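Local coordinates for protein acetylene hydratase (Pelobacter acetylenicus, PDB 2E7Z) that catalyses the hydration of acetylene to acetaldehyde, using a tungsten-bis(molybdopterin guanine dinucleotide) cofactor and a [4Fe-4S] cluster, at residues K1-C6 and T477-V482; Q112-G117 and K511-L516; D330-S335 and I517-S522; E461-Q466 and M526-Y531. All blocks are in the same frame, centred on the assembly; numbering follows the deposited sequence.

Contact 1 (K1-C6 and T477-V482). With SF4 (iron/sulfur cluster), chain D.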
# COMPACT_ATOMS: atom_id res chain seq x y z
N LYS A 1 30.84 7.39 7.54
CA LYS A 1 29.43 7.79 7.19
C LYS A 1 28.91 7.06 5.95
O LYS A 1 29.58 6.97 4.92
CB LYS A 1 29.32 9.30 6.96
CG LYS A 1 29.47 10.15 8.22
CD LYS A 1 28.50 11.34 8.24
CE LYS A 1 28.74 12.31 7.08
NZ LYS A 1 28.17 13.67 7.35
N LYS A 2 27.69 6.55 6.06
CA LYS A 2 27.06 5.83 4.96
C LYS A 2 25.81 6.59 4.50
O LYS A 2 25.18 7.26 5.33
CB LYS A 2 26.65 4.43 5.45
CG LYS A 2 27.82 3.54 5.91
CD LYS A 2 28.62 2.98 4.72
CE LYS A 2 30.03 2.50 5.09
NZ LYS A 2 30.07 1.75 6.36
N HIS A 3 25.47 6.49 3.21
CA HIS A 3 24.13 6.89 2.75
C HIS A 3 23.25 5.64 2.75
O HIS A 3 23.67 4.57 2.28
CB HIS A 3 24.13 7.64 1.40
CG HIS A 3 24.61 6.84 0.23
ND1 HIS A 3 23.76 6.12 -0.59
CD2 HIS A 3 25.85 6.69 -0.29
CE1 HIS A 3 24.47 5.54 -1.55
NE2 HIS A 3 25.74 5.86 -1.39
N VAL A 4 22.05 5.77 3.31
CA VAL A 4 21.17 4.61 3.53
C VAL A 4 19.76 5.01 3.14
O VAL A 4 19.32 6.12 3.50
CB VAL A 4 21.23 4.13 5.02
CG1 VAL A 4 20.57 2.78 5.17
CG2 VAL A 4 22.68 4.08 5.51
N VAL A 5 19.06 4.14 2.41
CA VAL A 5 17.64 4.35 2.19
C VAL A 5 16.88 3.96 3.48
O VAL A 5 16.92 2.80 3.91
CB VAL A 5 17.14 3.54 0.98
CG1 VAL A 5 15.62 3.65 0.89
CG2 VAL A 5 17.82 4.02 -0.31
N CYS A 6 16.21 4.92 4.12
CA CYS A 6 15.48 4.59 5.31
C CYS A 6 14.28 3.75 4.90
O CYS A 6 13.52 4.14 4.01
CB CYS A 6 15.03 5.88 5.97
SG CYS A 6 13.99 5.58 7.41
N THR A 477 20.53 4.14 -4.24
CA THR A 477 21.33 3.11 -3.57
C THR A 477 21.28 3.26 -2.04
O THR A 477 21.18 4.37 -1.52
CB THR A 477 22.79 3.17 -4.06
OG1 THR A 477 23.29 4.50 -3.84
CG2 THR A 477 22.86 2.84 -5.54
N SER A 478 21.35 2.12 -1.36
CA SER A 478 21.42 2.06 0.08
C SER A 478 22.63 1.25 0.51
O SER A 478 22.75 0.09 0.15
CB SER A 478 20.16 1.42 0.63
OG SER A 478 20.13 1.61 2.03
N GLN A 479 23.53 1.86 1.28
CA GLN A 479 24.68 1.14 1.79
C GLN A 479 24.33 0.38 3.04
O GLN A 479 23.50 0.83 3.85
CB GLN A 479 25.81 2.12 2.06
CG GLN A 479 26.28 2.88 0.82
CD GLN A 479 27.50 3.70 1.13
OE1 GLN A 479 27.43 4.69 1.85
NE2 GLN A 479 28.63 3.25 0.64
N GLN A 480 25.01 -0.77 3.21
CA GLN A 480 24.93 -1.54 4.44
C GLN A 480 25.72 -0.86 5.57
O GLN A 480 26.92 -0.60 5.40
CB GLN A 480 25.49 -2.91 4.20
CG GLN A 480 25.32 -3.86 5.36
CD GLN A 480 25.73 -5.27 5.04
OE1 GLN A 480 26.15 -5.58 3.92
NE2 GLN A 480 25.60 -6.15 6.02
N VAL A 481 25.09 -0.62 6.72
CA VAL A 481 25.80 0.02 7.82
C VAL A 481 26.55 -1.00 8.69
O VAL A 481 27.74 -0.83 9.00
CB VAL A 481 24.87 0.93 8.66
CG1 VAL A 481 25.68 1.67 9.71
CG2 VAL A 481 24.17 1.93 7.75
N VAL A 482 25.85 -2.05 9.10
CA VAL A 482 26.42 -3.11 9.95
C VAL A 482 25.99 -4.48 9.46
O VAL A 482 25.07 -4.61 8.64
CB VAL A 482 26.06 -2.95 11.47
CG1 VAL A 482 26.60 -1.65 12.07
CG2 VAL A 482 24.55 -3.06 11.69
FE1 SF4 D . 10.78 9.05 8.23
FE2 SF4 D . 12.29 7.11 7.13
FE3 SF4 D . 11.48 9.22 5.63
FE4 SF4 D . 9.71 7.35 6.39
S1 SF4 D . 11.45 7.00 4.99
S2 SF4 D . 9.40 9.66 6.46
S3 SF4 D . 10.51 6.75 8.47
S4 SF4 D . 12.89 9.31 7.46
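His3 and Gln479 join strand 2-5, an edge strand of the three-stranded antiparallel sheet of the iron-sulfur region, to the loop after strand 474-476 through a mixed backbone and side-chain contact. The two residues grip each other twice. Gln479 N donates to His3 O at 2.9 Å, and His3 N donates to Gln479 OE1 at 3.0 Å, reaching that oxygen in the carbonyl plane on a lone pair. The glutamine amide is thus drawn over the imidazole, the two planes only 20° apart, and its CG sits on one ring face in a CH-pi contact, 3.9 Å from the centroid. His3 CG lies between the backbone N and the carbonyl carbon (chi1 64°), which swings the ring toward Thr477 and Gln479; His3 NE2 and Gln479 NE2 are both fixed by Gln532, through its backbone O and its OE1 respectively. Two residues along the strand, Val5 N donates to Ser478 OG at 2.8 Å, a side-chain oxygen serving where a neighbouring strand would offer a carbonyl. The other edge of strand 2-5 pairs with strand 14-19. Val4 CG2 meets Val481 CG2 at 3.4 Å, tighter than usual for two methyl groups. Just past the strand, Cys6 turns away from the loop and binds the [4Fe-4S] cluster, its SG 2.3 Å from the FE2 atom of the cluster.

Contact 2 (Q112-G117 and K511-L516); sequences QQSEYG and KDRLEL
Ser114 and Arg513 meet through a single hydrogen bond, Arg513 NH1 to Ser114 OG at 3.0 Å, with the hydroxyl oxygen at the edge of the guanidinium and only 8° out of its plane. The bond is moderately bent, 145° at the hydrogen. Ser114 OG in turn donates to Gln112 O, 2.7 Å away, so the hydroxyl accepts from the arginine and donates to the backbone of its own loop. Beside this polar pair lies an apolar one: Leu516 CD2 comes within 3.8 Å of Tyr116 CD2, approaching the ring obliquely, while the same methyl rests 3.4 Å from Glu115 O.

One turn of helix apart, Arg513 and Leu516 point their side chains toward the loop from the first turn of helix 513-520. Arg513 runs straight from its backbone, CG anti to N (chi1 -176°), and bends at chi3 to bring NH1 round to the serine. That turn is capped by Asp512, whose OD1 accepts from Glu515 N at 3.0 Å. On the loop side, Glu109, a cofactor-binding residue, accepts from the backbone N atoms of Ser114 and Glu115, and Tyr116 OH is bound to Val465 N. Ser114 O is buried by the contact with no partner in the model.

Arg513 NH1 also forms a salt bridge to Asp457, another cofactor-binding residue. One guanidinium nitrogen is therefore shared between a charged partner and a neutral one, which probably favours a fixed orientation of the arginine and links helix 513-520, through Asp457, to the first shell of the cofactor site.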
# COMPACT_ATOMS: atom_id res chain seq x y z
N GLN A 112 11.35 -4.82 2.85
CA GLN A 112 12.47 -5.76 2.84
C GLN A 112 13.49 -5.44 1.77
O GLN A 112 14.69 -5.49 1.99
CB GLN A 112 11.93 -7.17 2.60
CG GLN A 112 11.00 -7.63 3.72
CD GLN A 112 10.33 -8.92 3.34
OE1 GLN A 112 10.82 -10.00 3.67
NE2 GLN A 112 9.23 -8.81 2.61
N GLN A 113 12.99 -5.21 0.55
CA GLN A 113 13.81 -4.73 -0.58
C GLN A 113 15.03 -5.62 -0.73
O GLN A 113 16.18 -5.12 -0.85
CB GLN A 113 14.15 -3.25 -0.41
CG GLN A 113 12.88 -2.47 -0.37
CD GLN A 113 13.03 -0.99 -0.70
OE1 GLN A 113 13.73 -0.60 -1.66
NE2 GLN A 113 12.34 -0.17 0.06
N SER A 114 14.77 -6.94 -0.80
CA SER A 114 15.82 -7.93 -0.77
C SER A 114 15.65 -9.11 -1.70
O SER A 114 16.59 -9.88 -1.82
CB SER A 114 16.01 -8.46 0.66
OG SER A 114 16.55 -7.45 1.48
N GLU A 115 14.50 -9.27 -2.38
CA GLU A 115 14.33 -10.50 -3.16
C GLU A 115 14.36 -10.31 -4.68
O GLU A 115 14.60 -11.27 -5.39
CB GLU A 115 13.13 -11.34 -2.70
CG GLU A 115 11.76 -10.65 -2.59
CD GLU A 115 10.99 -10.48 -3.89
OE1 GLU A 115 11.25 -11.17 -4.92
OE2 GLU A 115 10.02 -9.67 -3.88
N TYR A 116 14.12 -9.09 -5.19
CA TYR A 116 14.43 -8.75 -6.58
C TYR A 116 13.67 -9.61 -7.59
O TYR A 116 14.11 -9.77 -8.72
CB TYR A 116 15.94 -8.79 -6.84
CG TYR A 116 16.71 -7.83 -5.98
CD1 TYR A 116 16.80 -6.49 -6.32
CD2 TYR A 116 17.28 -8.24 -4.77
CE1 TYR A 116 17.48 -5.58 -5.52
CE2 TYR A 116 17.95 -7.34 -3.93
CZ TYR A 116 18.03 -6.00 -4.32
OH TYR A 116 18.67 -5.07 -3.54
N GLY A 117 12.50 -10.12 -7.20
CA GLY A 117 11.68 -10.96 -8.08
C GLY A 117 11.74 -12.44 -7.77
O GLY A 117 10.96 -13.24 -8.34
N LYS A 511 24.09 -17.30 -5.48
CA LYS A 511 24.36 -18.01 -4.22
C LYS A 511 23.95 -17.23 -2.98
O LYS A 511 23.75 -17.83 -1.92
CB LYS A 511 25.83 -18.43 -4.08
CG LYS A 511 26.34 -19.35 -5.18
CD LYS A 511 25.40 -20.52 -5.46
CE LYS A 511 25.86 -21.31 -6.68
NZ LYS A 511 24.85 -22.34 -7.06
N ASP A 512 23.84 -15.90 -3.10
CA ASP A 512 23.43 -15.05 -2.00
C ASP A 512 22.86 -13.76 -2.56
O ASP A 512 22.84 -13.54 -3.78
CB ASP A 512 24.59 -14.78 -1.02
CG ASP A 512 25.85 -14.25 -1.70
OD1 ASP A 512 25.75 -13.56 -2.73
OD2 ASP A 512 26.96 -14.54 -1.19
N ARG A 513 22.37 -12.93 -1.66
CA ARG A 513 21.74 -11.69 -2.06
C ARG A 513 22.71 -10.81 -2.84
O ARG A 513 22.30 -10.12 -3.75
CB ARG A 513 21.11 -10.96 -0.87
CG ARG A 513 20.36 -9.70 -1.33
CD ARG A 513 19.74 -8.92 -0.19
NE ARG A 513 20.76 -8.68 0.83
CZ ARG A 513 20.54 -8.34 2.10
NH1 ARG A 513 19.31 -8.05 2.51
NH2 ARG A 513 21.56 -8.29 2.97
N LEU A 514 23.99 -10.83 -2.50
CA LEU A 514 24.92 -9.97 -3.22
C LEU A 514 25.03 -10.39 -4.68
O LEU A 514 25.07 -9.56 -5.59
CB LEU A 514 26.29 -9.96 -2.54
CG LEU A 514 27.38 -9.13 -3.23
CD1 LEU A 514 26.96 -7.67 -3.42
CD2 LEU A 514 28.67 -9.26 -2.43
N GLU A 515 25.06 -11.70 -4.92
CA GLU A 515 25.10 -12.13 -6.33
C GLU A 515 23.83 -11.73 -7.08
O GLU A 515 23.86 -11.39 -8.27
CB GLU A 515 25.32 -13.64 -6.43
CG GLU A 515 26.73 -14.08 -6.08
CD GLU A 515 27.04 -15.54 -6.44
OE1 GLU A 515 26.23 -16.23 -7.09
OE2 GLU A 515 28.12 -15.97 -6.02
N LEU A 516 22.70 -11.80 -6.40
CA LEU A 516 21.42 -11.41 -6.98
C LEU A 516 21.37 -9.90 -7.25
O LEU A 516 20.92 -9.48 -8.33
CB LEU A 516 20.31 -11.85 -6.04
CG LEU A 516 18.88 -11.42 -6.42
CD1 LEU A 516 18.50 -11.94 -7.83
CD2 LEU A 516 17.91 -11.98 -5.39

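Contact 3 (D330-S335 and I517-S522); sequences DLVPIS and INYRIS
Leu331 leads into a loop-to-helix junction, where the approach to helix 334-337 lies against the C-terminal end of helix 513-520. Its CD2 packs on Ile521 CG2 at 3.8 Å, and its CD1 sits 3.6 Å above the centre of the Arg520 guanidinium. The carbonyl of Leu331 accepts from a water that is itself weakly bound to Arg520 NH1.

Val332 follows with backbone bonds in both directions. Its N donates to Arg520 O, the carbonyl of the helix's last residue, at 3.0 Å, and its O receives Arg520 NH1 at 2.7 Å. The second bond lies close to the guanidinium plane but reaches the carbonyl from well above the carbonyl plane, 46° out of it. The valine methyl groups divide their work: CG2 lies over one face of the Tyr519 ring in a CH-pi contact, 4.2 Å from the centroid, and CG1 touches CE2 at the ring's rim. Tyr519 O, close by, accepts from both N and OG of Ser522.

Pro333, at the N-cap position, turns the chain into helix 334-337. Ile334 then brings CG1 over the guanidinium on the face opposite Leu331, so two aliphatic side chains clamp the planar group. Arg520 arrives in this slot because its chain bends at chi2 (75°) after an extended start. Glu470 is a long, weak ion-pair partner of NH1, and the sandwich is closed from the Ile334 side by CG1, 3.7 Å from Arg520 CZ.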
# COMPACT_ATOMS: atom_id res chain seq x y z
N ASP A 330 18.08 0.52 -16.87
CA ASP A 330 19.49 0.11 -16.66
C ASP A 330 19.60 -1.31 -16.08
O ASP A 330 20.71 -1.84 -16.00
CB ASP A 330 20.18 1.01 -15.61
CG ASP A 330 20.46 2.43 -16.10
OD1 ASP A 330 20.50 2.70 -17.33
OD2 ASP A 330 20.66 3.28 -15.19
N LEU A 331 18.48 -1.90 -15.66
CA LEU A 331 18.49 -3.09 -14.78
C LEU A 331 17.74 -4.27 -15.38
O LEU A 331 16.87 -4.08 -16.25
CB LEU A 331 17.86 -2.72 -13.42
CG LEU A 331 18.34 -1.45 -12.73
CD1 LEU A 331 17.53 -1.20 -11.44
CD2 LEU A 331 19.85 -1.58 -12.43
N VAL A 332 18.05 -5.48 -14.93
CA VAL A 332 17.23 -6.64 -15.30
C VAL A 332 15.87 -6.48 -14.63
O VAL A 332 15.80 -6.35 -13.42
CB VAL A 332 17.87 -7.96 -14.87
CG1 VAL A 332 16.97 -9.13 -15.23
CG2 VAL A 332 19.24 -8.11 -15.53
N PRO A 333 14.78 -6.44 -15.40
CA PRO A 333 13.46 -6.22 -14.75
C PRO A 333 13.12 -7.26 -13.68
O PRO A 333 13.29 -8.48 -13.87
CB PRO A 333 12.46 -6.26 -15.93
CG PRO A 333 13.30 -5.84 -17.09
CD PRO A 333 14.65 -6.53 -16.86
N ILE A 334 12.59 -6.77 -12.57
CA ILE A 334 12.06 -7.67 -11.54
C ILE A 334 11.00 -8.58 -12.18
O ILE A 334 10.92 -9.77 -11.87
CB ILE A 334 11.46 -6.84 -10.41
CG1 ILE A 334 12.60 -6.19 -9.59
CG2 ILE A 334 10.53 -7.67 -9.52
CD1 ILE A 334 12.13 -5.17 -8.55
N SER A 335 10.19 -8.02 -13.09
CA SER A 335 9.16 -8.80 -13.73
C SER A 335 9.71 -10.01 -14.44
O SER A 335 9.05 -11.05 -14.45
CB SER A 335 8.43 -7.95 -14.79
OG SER A 335 7.80 -6.82 -14.19
N ILE A 517 21.88 -9.09 -6.30
CA ILE A 517 22.06 -7.66 -6.55
C ILE A 517 22.92 -7.42 -7.81
O ILE A 517 22.56 -6.64 -8.69
CB ILE A 517 22.66 -6.94 -5.29
CG1 ILE A 517 21.59 -6.80 -4.19
CG2 ILE A 517 23.22 -5.59 -5.70
CD1 ILE A 517 22.16 -6.41 -2.80
N ASN A 518 24.04 -8.12 -7.91
CA ASN A 518 24.92 -7.91 -9.06
C ASN A 518 24.23 -8.32 -10.34
O ASN A 518 24.50 -7.73 -11.38
CB ASN A 518 26.24 -8.66 -8.85
CG ASN A 518 27.15 -7.92 -7.91
OD1 ASN A 518 27.10 -6.70 -7.83
ND2 ASN A 518 28.01 -8.65 -7.21
N TYR A 519 23.35 -9.31 -10.26
CA TYR A 519 22.55 -9.68 -11.44
C TYR A 519 21.54 -8.57 -11.82
O TYR A 519 21.43 -8.19 -12.99
CB TYR A 519 21.83 -11.02 -11.22
CG TYR A 519 20.98 -11.42 -12.43
CD1 TYR A 519 21.55 -11.71 -13.66
CD2 TYR A 519 19.58 -11.47 -12.33
CE1 TYR A 519 20.76 -12.03 -14.76
CE2 TYR A 519 18.78 -11.81 -13.41
CZ TYR A 519 19.38 -12.09 -14.62
OH TYR A 519 18.58 -12.41 -15.69
N ARG A 520 20.83 -8.04 -10.82
CA ARG A 520 19.90 -6.94 -11.06
C ARG A 520 20.59 -5.78 -11.81
O ARG A 520 20.02 -5.22 -12.74
CB ARG A 520 19.30 -6.50 -9.72
CG ARG A 520 18.41 -5.29 -9.71
CD ARG A 520 17.01 -5.56 -10.31
NE ARG A 520 16.12 -4.45 -9.93
CZ ARG A 520 15.21 -3.86 -10.71
NH1 ARG A 520 15.00 -4.19 -11.99
NH2 ARG A 520 14.53 -2.85 -10.19
N ILE A 521 21.82 -5.43 -11.39
CA ILE A 521 22.54 -4.33 -12.03
C ILE A 521 23.45 -4.74 -13.17
O ILE A 521 24.17 -3.89 -13.72
CB ILE A 521 23.32 -3.48 -10.98
CG1 ILE A 521 24.46 -4.30 -10.37
CG2 ILE A 521 22.35 -2.95 -9.95
CD1 ILE A 521 25.34 -3.55 -9.36
N SER A 522 23.42 -6.01 -13.55
CA SER A 522 24.38 -6.52 -14.52
C SER A 522 24.43 -5.75 -15.86
O SER A 522 25.51 -5.61 -16.42
CB SER A 522 24.21 -8.03 -14.71
OG SER A 522 22.91 -8.35 -15.17
O HOH W 1 14.48 -3.18 -14.85

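Contact 4 (E461-Q466 and M526-Y531). With MGD (2-amino-5,6-dimercapto-7-methyl-3,7,8a,9-tetrahydro-8-oxa-1,3,9,10-tetraaza-anthracen-4-one guanosine dinucleotide), chain E.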
# COMPACT_ATOMS: atom_id res chain seq x y z
N GLU A 461 21.13 -2.94 8.18
CA GLU A 461 21.97 -4.13 8.11
C GLU A 461 22.07 -4.70 6.70
O GLU A 461 22.49 -5.86 6.53
CB GLU A 461 21.42 -5.22 9.03
CG GLU A 461 21.26 -4.80 10.50
CD GLU A 461 20.49 -5.81 11.33
OE1 GLU A 461 19.73 -6.64 10.76
OE2 GLU A 461 20.66 -5.77 12.57
N ARG A 462 21.70 -3.92 5.69
CA ARG A 462 21.65 -4.48 4.34
C ARG A 462 21.89 -3.47 3.24
O ARG A 462 21.46 -2.32 3.34
CB ARG A 462 20.29 -5.16 4.12
CG ARG A 462 19.06 -4.20 4.17
CD ARG A 462 17.78 -5.00 4.20
NE ARG A 462 16.59 -4.16 4.29
CZ ARG A 462 15.54 -4.44 5.06
NH1 ARG A 462 14.49 -3.63 5.07
NH2 ARG A 462 15.51 -5.56 5.79
N PRO A 463 22.52 -3.92 2.15
CA PRO A 463 22.57 -3.07 0.95
C PRO A 463 21.23 -3.19 0.21
O PRO A 463 20.56 -4.22 0.34
CB PRO A 463 23.66 -3.72 0.12
CG PRO A 463 23.53 -5.19 0.44
CD PRO A 463 23.13 -5.24 1.91
N VAL A 464 20.88 -2.18 -0.56
CA VAL A 464 19.70 -2.26 -1.44
C VAL A 464 19.97 -1.54 -2.75
O VAL A 464 20.49 -0.43 -2.76
CB VAL A 464 18.44 -1.59 -0.79
CG1 VAL A 464 17.24 -1.69 -1.74
CG2 VAL A 464 18.09 -2.24 0.53
N VAL A 465 19.62 -2.20 -3.85
CA VAL A 465 19.47 -1.52 -5.13
C VAL A 465 17.98 -1.32 -5.36
O VAL A 465 17.20 -2.26 -5.27
CB VAL A 465 20.07 -2.37 -6.29
CG1 VAL A 465 19.63 -1.85 -7.67
CG2 VAL A 465 21.59 -2.38 -6.19
N GLN A 466 17.61 -0.08 -5.67
CA GLN A 466 16.22 0.25 -6.01
C GLN A 466 16.08 0.40 -7.52
O GLN A 466 17.09 0.50 -8.22
CB GLN A 466 15.83 1.56 -5.34
CG GLN A 466 15.78 1.40 -3.83
CD GLN A 466 15.10 2.56 -3.13
OE1 GLN A 466 15.33 3.71 -3.47
NE2 GLN A 466 14.25 2.25 -2.13
N MET A 526 28.56 -2.75 -13.89
CA MET A 526 29.12 -2.53 -12.56
C MET A 526 28.72 -3.63 -11.60
O MET A 526 27.63 -4.21 -11.72
CB MET A 526 28.65 -1.20 -11.96
CG MET A 526 29.15 0.04 -12.71
SD MET A 526 28.60 1.54 -11.88
CE MET A 526 27.13 1.91 -12.82
N GLU A 527 29.58 -3.89 -10.61
CA GLU A 527 29.18 -4.68 -9.46
C GLU A 527 28.85 -3.72 -8.31
O GLU A 527 29.09 -2.51 -8.41
CB GLU A 527 30.27 -5.67 -9.05
CG GLU A 527 30.41 -6.83 -10.03
CD GLU A 527 31.44 -7.88 -9.64
OE1 GLU A 527 32.06 -7.80 -8.55
OE2 GLU A 527 31.64 -8.80 -10.47
N TRP A 528 28.34 -4.26 -7.21
CA TRP A 528 27.80 -3.44 -6.13
C TRP A 528 28.83 -2.48 -5.49
O TRP A 528 28.49 -1.34 -5.14
CB TRP A 528 27.13 -4.35 -5.09
CG TRP A 528 26.69 -3.64 -3.85
CD1 TRP A 528 27.17 -3.86 -2.59
CD2 TRP A 528 25.71 -2.59 -3.74
NE1 TRP A 528 26.53 -3.03 -1.69
CE2 TRP A 528 25.65 -2.22 -2.37
CE3 TRP A 528 24.88 -1.91 -4.66
CZ2 TRP A 528 24.79 -1.23 -1.90
CZ3 TRP A 528 24.03 -0.92 -4.19
CH2 TRP A 528 23.99 -0.60 -2.80
N GLU A 529 30.08 -2.91 -5.35
CA GLU A 529 31.07 -2.03 -4.75
C GLU A 529 31.16 -0.69 -5.47
O GLU A 529 31.23 0.36 -4.84
CB GLU A 529 32.45 -2.71 -4.68
CG GLU A 529 33.54 -1.75 -4.28
CD GLU A 529 34.82 -2.43 -3.84
OE1 GLU A 529 34.95 -3.67 -3.94
OE2 GLU A 529 35.72 -1.69 -3.37
N GLU A 530 31.14 -0.73 -6.80
CA GLU A 530 31.19 0.48 -7.59
C GLU A 530 29.81 1.17 -7.69
O GLU A 530 29.71 2.39 -7.54
CB GLU A 530 31.70 0.15 -8.99
CG GLU A 530 31.84 1.36 -9.91
CD GLU A 530 32.37 1.01 -11.32
OE1 GLU A 530 32.53 -0.19 -11.67
OE2 GLU A 530 32.63 1.97 -12.08
N TYR A 531 28.77 0.37 -7.86
CA TYR A 531 27.43 0.89 -8.08
C TYR A 531 26.97 1.77 -6.93
O TYR A 531 26.33 2.78 -7.17
CB TYR A 531 26.46 -0.27 -8.25
CG TYR A 531 25.13 0.12 -8.84
CD1 TYR A 531 24.97 0.27 -10.22
CD2 TYR A 531 24.01 0.29 -8.03
CE1 TYR A 531 23.74 0.60 -10.77
CE2 TYR A 531 22.78 0.62 -8.57
CZ TYR A 531 22.64 0.78 -9.94
OH TYR A 531 21.42 1.10 -10.51
PB MGD E . 2.17 -4.20 8.80
O1B MGD E . 0.83 -4.88 8.61
O2B MGD E . 2.41 -3.37 10.01
O3B MGD E . 2.53 -3.26 7.55
O3A MGD E . 1.26 -3.12 5.39
PA MGD E . 2.69 -3.57 5.99
O1A MGD E . 3.79 -2.66 5.53
O2A MGD E . 2.78 -5.04 5.74
O5' MGD E . 3.26 -5.38 8.73
C5' MGD E . 4.62 -5.05 8.47
C4' MGD E . 5.46 -6.08 9.20
O4' MGD E . 6.80 -5.96 8.71
C3' MGD E . 5.59 -5.81 10.70
O3' MGD E . 5.16 -6.98 11.42
C2' MGD E . 7.08 -5.49 10.95
O2' MGD E . 7.62 -5.96 12.21
C1' MGD E . 7.72 -6.20 9.79
N9 MGD E . 9.00 -5.64 9.32
C8 MGD E . 9.34 -4.34 9.21
N7 MGD E . 10.55 -4.21 8.63
C5 MGD E . 10.96 -5.46 8.30
C6 MGD E . 12.12 -6.06 7.67
O6 MGD E . 13.06 -5.35 7.25
N1 MGD E . 12.09 -7.39 7.52
C2 MGD E . 11.15 -8.20 8.00
N2 MGD E . 11.25 -9.54 7.78
N3 MGD E . 10.06 -7.72 8.59
C4 MGD E . 9.94 -6.38 8.75
C10 MGD E . 1.07 -1.74 5.06
C11 MGD E . -0.17 -1.67 4.20
O11 MGD E . -1.25 -2.01 5.07
C12 MGD E . -0.34 -0.27 3.66
S12 MGD E . 0.97 0.43 2.81
C13 MGD E . -1.51 0.38 3.78
S13 MGD E . -1.70 2.00 3.29
C14 MGD E . -2.74 -0.24 4.37
N15 MGD E . -3.07 0.32 5.67
C16 MGD E . -4.11 -0.30 6.29
C17 MGD E . -5.07 0.38 7.18
O17 MGD E . -4.97 1.60 7.41
N18 MGD E . -6.04 -0.37 7.73
C19 MGD E . -6.19 -1.70 7.50
N19 MGD E . -7.18 -2.39 8.09
N20 MGD E . -5.33 -2.38 6.72
C21 MGD E . -4.33 -1.74 6.11
N22 MGD E . -3.51 -2.43 5.31
C23 MGD E . -2.53 -1.76 4.48
O HOH W 2 19.34 2.03 -9.04
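Trp528 meets Pro463 and Val465 mainly through the six-membered ring of its indole, and tracing the side chain outward shows how one indole spans three loop residues. From CB, the chain leaves the first turn of helix 528-531 with CG anti to the backbone N (chi1 173°), which aims the indole at the loop. On one flank, NE1 and CE2 lie beside Pro463 CB, which closes to 3.4 Å from CZ2. At the far end of the ring, CH2 is 3.5 Å from Val464 O. Round the other flank, CZ3 and CE3 receive Val465 CG2, the nearer approach being CZ3 at 3.5 Å. The loop residues come obliquely to the ring, and the valine and indole side chains run antiparallel alongside one another.

Val465 CG2 is shared, since it also lies 4.0 Å from CE2 of Tyr531, one helical turn on. The phenol OH of Tyr531 is bound to a water, in the plane of its ring, that donates to Gln466 O at 2.8 Å. Asn518 OD1 accepts from Trp528 N, holding the start of this helix to helix 513-520.

On the far side of the loop Arg462 extends to the guanine of the cofactor: NH1 and NH2 both donate to O6, NH2 at 2.9 Å, and NH2 also forms a salt bridge to Asp457. Forked recognition of a guanine carbonyl, by an arginine whose neighbours Pro463 to Val465 are packed by Trp528 and Tyr531, belongs to the molybdopterin guanine dinucleotide site of this DMSO reductase family enzyme.

Overall arrangement
Contacts 2, 3 and 4 form a compact cluster with centres 10 to 11 Å apart, and contact 1 joins it through contact 4, also 10 Å away between centres. Contacts 2 and 3 share helix 513-520, and helix 528-531 of contact 4 follows it in the chain. Loop 461-466 lies between the others: Val464 O is probably hydrogen-bonded to Ser478 N of contact 1, at 3.0 Å, while Gln466 NE2 reaches Gln113 OE1 of contact 2, at 2.9 Å. Cys6 of contact 1 binds the iron-sulfur cluster, Arg462 of contact 4 binds the guanine, and Gln112 of contact 2 also touches a molybdopterin guanine dinucleotide. Contact 3 touches contacts 2 and 4, for instance through Asn518 OD1, probably hydrogen-bonded to Trp528 N.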